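Local coordinates for sensor protein (Shewanella sp. W3-18-1, PDB 3MYF) that probably relays phosphoryl groups as the histidine-containing phosphotransfer (Hpt) domain of a hybrid sensor histidine kinase, at residues 79-84 with 89-94; 31-36 with 100-105. All blocks are in the same frame, centred on the assembly; numbering follows the deposited sequence.

Interaction 1. Residues 79-84 with 89-94; sequences ESALKR and EDLEPE
Ala81 and Leu82, in the last turn of helix 69-83, both press on Leu91, the N-cap residue of helix 92-116. Earlier in that turn, the CB of Glu79 is directed away from residues 89-94. Its OE1 is hydrogen-bonded to His60 ND1 on helix 49-63, and its side chain also touches His57. The backbone bond from Lys83 N to Glu79 O, 2.9 Å, continues the helix up to its end. Ala81 directs its CB at the forked end of Leu91. The methyl carbon Leu91 CD2 lies 3.6 Å from Ala81 CB, and Leu91 CD1 is 3.9 Å from the same atom. The small residue thus receives both branches of the fork. Leu91 CG is anti to its own carbonyl carbon (chi1 -68°), and its branches extend across to helix 69-83. Helices 69-83 and 92-116 form an antiparallel hairpin, one half of the four-helix bundle of the Hpt domain. The contact lies at its closed end, where a short connection turns the chain back. Next comes Leu82, which reaches Leu91 with the end of its side chain. Leu82 CD2 is 3.8 Å from Leu91 CD1, and Leu82 CG is equally close to that methyl. Leu91 CD1 is therefore shared between Ala81 and Leu82. Leu82 also touches Gln49 and Met52 near the start of helix 49-63, which joins this end of the hairpin to a third helix. At Arg84 the guanidinium folds back along its own segment. Ala81 CA sits 3.5 Å above the guanidinium plane, over its centre. Thr86, in the connection, touches both Ala81 and Leu91.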
loop_
_atom_site.group_PDB
_atom_site.type_symbol
_atom_site.label_atom_id
_atom_site.label_comp_id
_atom_site.label_asym_id
_atom_site.label_seq_id
_atom_site.Cartn_x
_atom_site.Cartn_y
_atom_site.Cartn_z
ATOM N N GLU A 79 -0.575 -7.941 17.602
ATOM C CA GLU A 79 -2.003 -7.980 17.277
ATOM C C GLU A 79 -2.792 -8.919 18.177
ATOM O O GLU A 79 -3.806 -8.501 18.725
ATOM C CB GLU A 79 -2.273 -8.323 15.803
ATOM C CG GLU A 79 -3.760 -8.282 15.440
ATOM C CD GLU A 79 -4.042 -8.276 13.954
ATOM O OE1 GLU A 79 -3.094 -8.377 13.141
ATOM O OE2 GLU A 79 -5.230 -8.143 13.598
ATOM N N SER A 80 -2.354 -10.173 18.316
ATOM C CA SER A 80 -3.032 -11.141 19.185
ATOM C C SER A 80 -3.153 -10.590 20.601
ATOM O O SER A 80 -4.221 -10.602 21.195
ATOM C CB SER A 80 -2.290 -12.492 19.216
ATOM O OG SER A 80 -2.172 -13.041 17.920
ATOM N N ALA A 81 -2.041 -10.093 21.143
ATOM C CA ALA A 81 -2.058 -9.502 22.501
ATOM C C ALA A 81 -3.037 -8.320 22.644
ATOM O O ALA A 81 -3.818 -8.263 23.595
ATOM C CB ALA A 81 -0.641 -9.105 22.943
ATOM N N LEU A 82 -3.028 -7.395 21.693
ATOM C CA LEU A 82 -3.965 -6.257 21.717
ATOM C C LEU A 82 -5.411 -6.728 21.653
ATOM O O LEU A 82 -6.289 -6.138 22.285
ATOM C CB LEU A 82 -3.680 -5.278 20.577
ATOM C CG LEU A 82 -2.406 -4.444 20.709
ATOM C CD1 LEU A 82 -2.112 -3.750 19.370
ATOM C CD2 LEU A 82 -2.537 -3.426 21.862
ATOM N N LYS A 83 -5.654 -7.794 20.888
ATOM C CA LYS A 83 -7.004 -8.340 20.748
ATOM C C LYS A 83 -7.464 -8.976 22.059
ATOM O O LYS A 83 -8.667 -9.086 22.289
ATOM C CB LYS A 83 -7.106 -9.349 19.592
ATOM C CG LYS A 83 -7.036 -8.722 18.191
ATOM C CD LYS A 83 -7.612 -9.626 17.078
ATOM C CE LYS A 83 -6.830 -10.936 16.900
ATOM N NZ LYS A 83 -7.106 -11.604 15.587
ATOM N N ARG A 84 -6.503 -9.373 22.905
ATOM C CA ARG A 84 -6.781 -9.853 24.274
ATOM C C ARG A 84 -6.834 -8.715 25.307
ATOM O O ARG A 84 -7.006 -8.959 26.500
ATOM C CB ARG A 84 -5.722 -10.883 24.715
ATOM C CG ARG A 84 -5.568 -12.077 23.784
ATOM C CD ARG A 84 -4.673 -13.185 24.377
ATOM N NE ARG A 84 -3.281 -12.775 24.625
ATOM C CZ ARG A 84 -2.270 -12.932 23.767
ATOM N NH1 ARG A 84 -1.048 -12.537 24.105
ATOM N NH2 ARG A 84 -2.469 -13.476 22.574
ATOM N N GLU A 89 1.252 -0.366 26.841
ATOM C CA GLU A 89 2.358 -0.242 27.783
ATOM C C GLU A 89 3.078 -1.567 28.025
ATOM O O GLU A 89 4.314 -1.613 28.098
ATOM C CB GLU A 89 1.833 0.300 29.123
ATOM C CG GLU A 89 2.882 0.513 30.185
ATOM C CD GLU A 89 2.298 1.119 31.430
ATOM O OE1 GLU A 89 1.445 0.452 32.077
ATOM O OE2 GLU A 89 2.700 2.262 31.751
ATOM N N ASP A 90 2.304 -2.634 28.162
ATOM C CA ASP A 90 2.880 -3.935 28.464
ATOM C C ASP A 90 3.532 -4.569 27.233
ATOM O O ASP A 90 4.268 -5.559 27.350
ATOM C CB ASP A 90 1.826 -4.860 29.058
ATOM C CG ASP A 90 1.401 -4.443 30.470
ATOM O OD1 ASP A 90 1.915 -3.434 31.033
ATOM O OD2 ASP A 90 0.535 -5.136 31.012
ATOM N N LEU A 91 3.277 -3.988 26.064
ATOM C CA LEU A 91 3.838 -4.503 24.818
ATOM C C LEU A 91 5.005 -3.665 24.334
ATOM O O LEU A 91 5.503 -3.884 23.227
ATOM C CB LEU A 91 2.761 -4.616 23.728
ATOM C CG LEU A 91 1.679 -5.667 23.946
ATOM C CD1 LEU A 91 0.464 -5.398 23.072
ATOM C CD2 LEU A 91 2.216 -7.061 23.712
ATOM N N GLU A 92 5.456 -2.725 25.169
ATOM C CA GLU A 92 6.547 -1.822 24.788
ATOM C C GLU A 92 7.777 -2.569 24.239
ATOM O O GLU A 92 8.310 -2.155 23.222
ATOM C CB GLU A 92 6.943 -0.860 25.924
ATOM C CG GLU A 92 7.991 0.175 25.490
ATOM C CD GLU A 92 8.605 0.959 26.651
ATOM O OE1 GLU A 92 9.248 2.006 26.392
ATOM O OE2 GLU A 92 8.451 0.532 27.822
ATOM N N PRO A 93 8.227 -3.659 24.914
ATOM C CA PRO A 93 9.386 -4.373 24.380
ATOM C C PRO A 93 9.176 -4.843 22.922
ATOM O O PRO A 93 10.046 -4.627 22.068
ATOM C CB PRO A 93 9.530 -5.568 25.341
ATOM C CG PRO A 93 8.988 -5.042 26.645
ATOM C CD PRO A 93 7.787 -4.248 26.200
ATOM N N GLU A 94 8.026 -5.448 22.639
ATOM C CA GLU A 94 7.739 -5.962 21.279
ATOM C C GLU A 94 7.509 -4.846 20.278
ATOM O O GLU A 94 7.913 -4.955 19.102
ATOM C CB GLU A 94 6.525 -6.909 21.283
ATOM C CG GLU A 94 6.761 -8.219 22.016
ATOM C CD GLU A 94 6.295 -8.217 23.470
ATOM O OE1 GLU A 94 6.179 -7.144 24.112
ATOM O OE2 GLU A 94 6.062 -9.321 23.983
#

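Interaction 2. Residues 31-36 with 100-105; sequences DSLPET and DELTKV
The four-helix bundle of the Hpt domain brings Leu33 of helix 19-46 against Leu102 and Val105 of helix 92-116. The two segments run in opposite directions. Leu33 sends one methyl to each partner. Its CD2 meets Leu102 CD2 at 4.0 Å, and its CD1 meets Val105 CG1 at 3.8 Å. Leu102 and Val105 are three residues apart, so one leucine spans neighbouring turns of the facing helix. The Leu33 and Val105 side chains cross at about a right angle. With chi1 of Val105 at 167°, CG1 stands opposite the backbone N and is the branch that reaches Leu33. This is apolar bundle packing between buried residues. Leu59 of helix 49-63 touches Leu102, and Thr71 of helix 69-83 touches both Leu102 and Val105, so all four long helices come together here. Helix 19-46 is kinked just after Leu33, where the N atoms of Pro34 and Glu35 lack a bond to the preceding turn. The helix resumes with Thr36 N bonded to Ser32 O at 3.2 Å. On helix 92-116, Lys104 NZ and Asp100 OD1 form a salt bridge of 3.0 Å.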
loop_
_atom_site.group_PDB
_atom_site.type_symbol
_atom_site.label_atom_id
_atom_site.label_comp_id
_atom_site.label_asym_id
_atom_site.label_seq_id
_atom_site.Cartn_x
_atom_site.Cartn_y
_atom_site.Cartn_z
ATOM N N ASP A 31 5.960 2.465 0.322
ATOM C CA ASP A 31 5.264 3.742 0.309
ATOM C C ASP A 31 4.523 3.968 1.636
ATOM O O ASP A 31 4.486 5.087 2.141
ATOM C CB ASP A 31 4.278 3.832 -0.866
ATOM C CG ASP A 31 3.705 5.241 -1.051
ATOM O OD1 ASP A 31 4.492 6.217 -1.073
ATOM O OD2 ASP A 31 2.465 5.380 -1.210
ATOM N N SER A 32 3.968 2.897 2.191
ATOM C CA SER A 32 3.113 2.973 3.387
ATOM C C SER A 32 3.902 2.970 4.706
ATOM O O SER A 32 3.375 3.346 5.740
ATOM C CB SER A 32 2.133 1.801 3.395
ATOM O OG SER A 32 2.806 0.599 3.761
ATOM N N LEU A 33 5.165 2.559 4.666
ATOM C CA LEU A 33 5.918 2.365 5.915
ATOM C C LEU A 33 6.226 3.646 6.726
ATOM O O LEU A 33 6.141 3.610 7.951
ATOM C CB LEU A 33 7.182 1.527 5.684
ATOM C CG LEU A 33 6.995 0.011 5.687
ATOM C CD1 LEU A 33 8.311 -0.681 5.323
ATOM C CD2 LEU A 33 6.518 -0.450 7.061
ATOM N N PRO A 34 6.582 4.776 6.067
ATOM C CA PRO A 34 6.875 5.917 6.941
ATOM C C PRO A 34 5.669 6.355 7.802
ATOM O O PRO A 34 5.859 6.639 8.997
ATOM C CB PRO A 34 7.338 6.998 5.960
ATOM C CG PRO A 34 7.947 6.188 4.834
ATOM C CD PRO A 34 6.975 5.065 4.672
ATOM N N GLU A 35 4.464 6.349 7.211
ATOM C CA GLU A 35 3.228 6.661 7.943
ATOM C C GLU A 35 2.903 5.627 9.027
ATOM O O GLU A 35 2.438 5.984 10.116
ATOM C CB GLU A 35 2.047 6.820 6.969
ATOM C CG GLU A 35 0.669 6.925 7.615
ATOM C CD GLU A 35 0.386 8.288 8.220
ATOM O OE1 GLU A 35 1.341 9.076 8.404
ATOM O OE2 GLU A 35 -0.798 8.570 8.512
ATOM N N THR A 36 3.129 4.349 8.731
ATOM C CA THR A 36 2.931 3.282 9.708
ATOM C C THR A 36 3.843 3.456 10.919
ATOM O O THR A 36 3.379 3.344 12.076
ATOM C CB THR A 36 3.146 1.901 9.068
ATOM O OG1 THR A 36 2.107 1.665 8.109
ATOM C CG2 THR A 36 3.108 0.789 10.135
ATOM N N ASP A 100 12.282 -1.005 15.417
ATOM C CA ASP A 100 13.663 -1.217 14.984
ATOM C C ASP A 100 13.696 -2.074 13.707
ATOM O O ASP A 100 14.465 -1.793 12.772
ATOM C CB ASP A 100 14.476 -1.897 16.099
ATOM C CG ASP A 100 15.914 -2.114 15.715
ATOM O OD1 ASP A 100 16.284 -3.264 15.404
ATOM O OD2 ASP A 100 16.680 -1.136 15.705
ATOM N N GLU A 101 12.868 -3.113 13.685
ATOM C CA GLU A 101 12.742 -3.976 12.514
ATOM C C GLU A 101 12.244 -3.237 11.264
ATOM O O GLU A 101 12.722 -3.505 10.173
ATOM C CB GLU A 101 11.866 -5.201 12.822
ATOM C CG GLU A 101 11.788 -6.271 11.706
ATOM C CD GLU A 101 13.126 -6.929 11.363
ATOM O OE1 GLU A 101 14.085 -6.882 12.164
ATOM O OE2 GLU A 101 13.211 -7.528 10.281
ATOM N N LEU A 102 11.300 -2.306 11.423
ATOM C CA LEU A 102 10.775 -1.557 10.270
ATOM C C LEU A 102 11.804 -0.640 9.618
ATOM O O LEU A 102 11.802 -0.471 8.392
ATOM C CB LEU A 102 9.509 -0.793 10.628
ATOM C CG LEU A 102 8.381 -1.754 10.983
ATOM C CD1 LEU A 102 7.112 -0.956 11.340
ATOM C CD2 LEU A 102 8.120 -2.750 9.848
ATOM N N THR A 103 12.696 -0.078 10.430
ATOM C CA THR A 103 13.837 0.648 9.900
ATOM C C THR A 103 14.709 -0.250 9.003
ATOM O O THR A 103 15.113 0.168 7.915
ATOM C CB THR A 103 14.671 1.300 11.029
ATOM O OG1 THR A 103 13.883 2.306 11.670
ATOM C CG2 THR A 103 15.927 1.969 10.463
ATOM N N LYS A 104 14.991 -1.474 9.450
ATOM C CA LYS A 104 15.767 -2.430 8.635
ATOM C C LYS A 104 15.011 -2.877 7.380
ATOM O O LYS A 104 15.618 -3.139 6.334
ATOM C CB LYS A 104 16.155 -3.666 9.452
ATOM C CG LYS A 104 17.066 -3.389 10.643
ATOM C CD LYS A 104 17.060 -4.577 11.597
ATOM C CE LYS A 104 17.963 -4.324 12.779
ATOM N NZ LYS A 104 17.756 -5.347 13.832
ATOM N N VAL A 105 13.697 -3.007 7.499
ATOM C CA VAL A 105 12.836 -3.396 6.363
ATOM C C VAL A 105 12.811 -2.295 5.300
ATOM O O VAL A 105 12.900 -2.590 4.098
ATOM C CB VAL A 105 11.384 -3.773 6.824
ATOM C CG1 VAL A 105 10.408 -3.860 5.628
ATOM C CG2 VAL A 105 11.388 -5.116 7.573
#

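In the fold
Both contacts use helix 92-116. Interaction 1 holds its start against the end of helix 69-83; interaction 2 sets turns further along it, residues 100-105, against helix 19-46. Their centres are 19 Å apart and their nearest atoms about 7 Å, so they do not touch. Along the chain, interaction 1 is nested inside the loop closed by interaction 2. Helix 49-63 borders both, through Met52 beside Leu82 and Leu59 beside Leu102. Between them on that helix is His57, in an HKLHG sequence. By its likeness to related Hpt domains, it is probably the phosphate-accepting histidine. Interaction 2 is the more central, 7 Å from the chain centre against 15 Å for interaction 1.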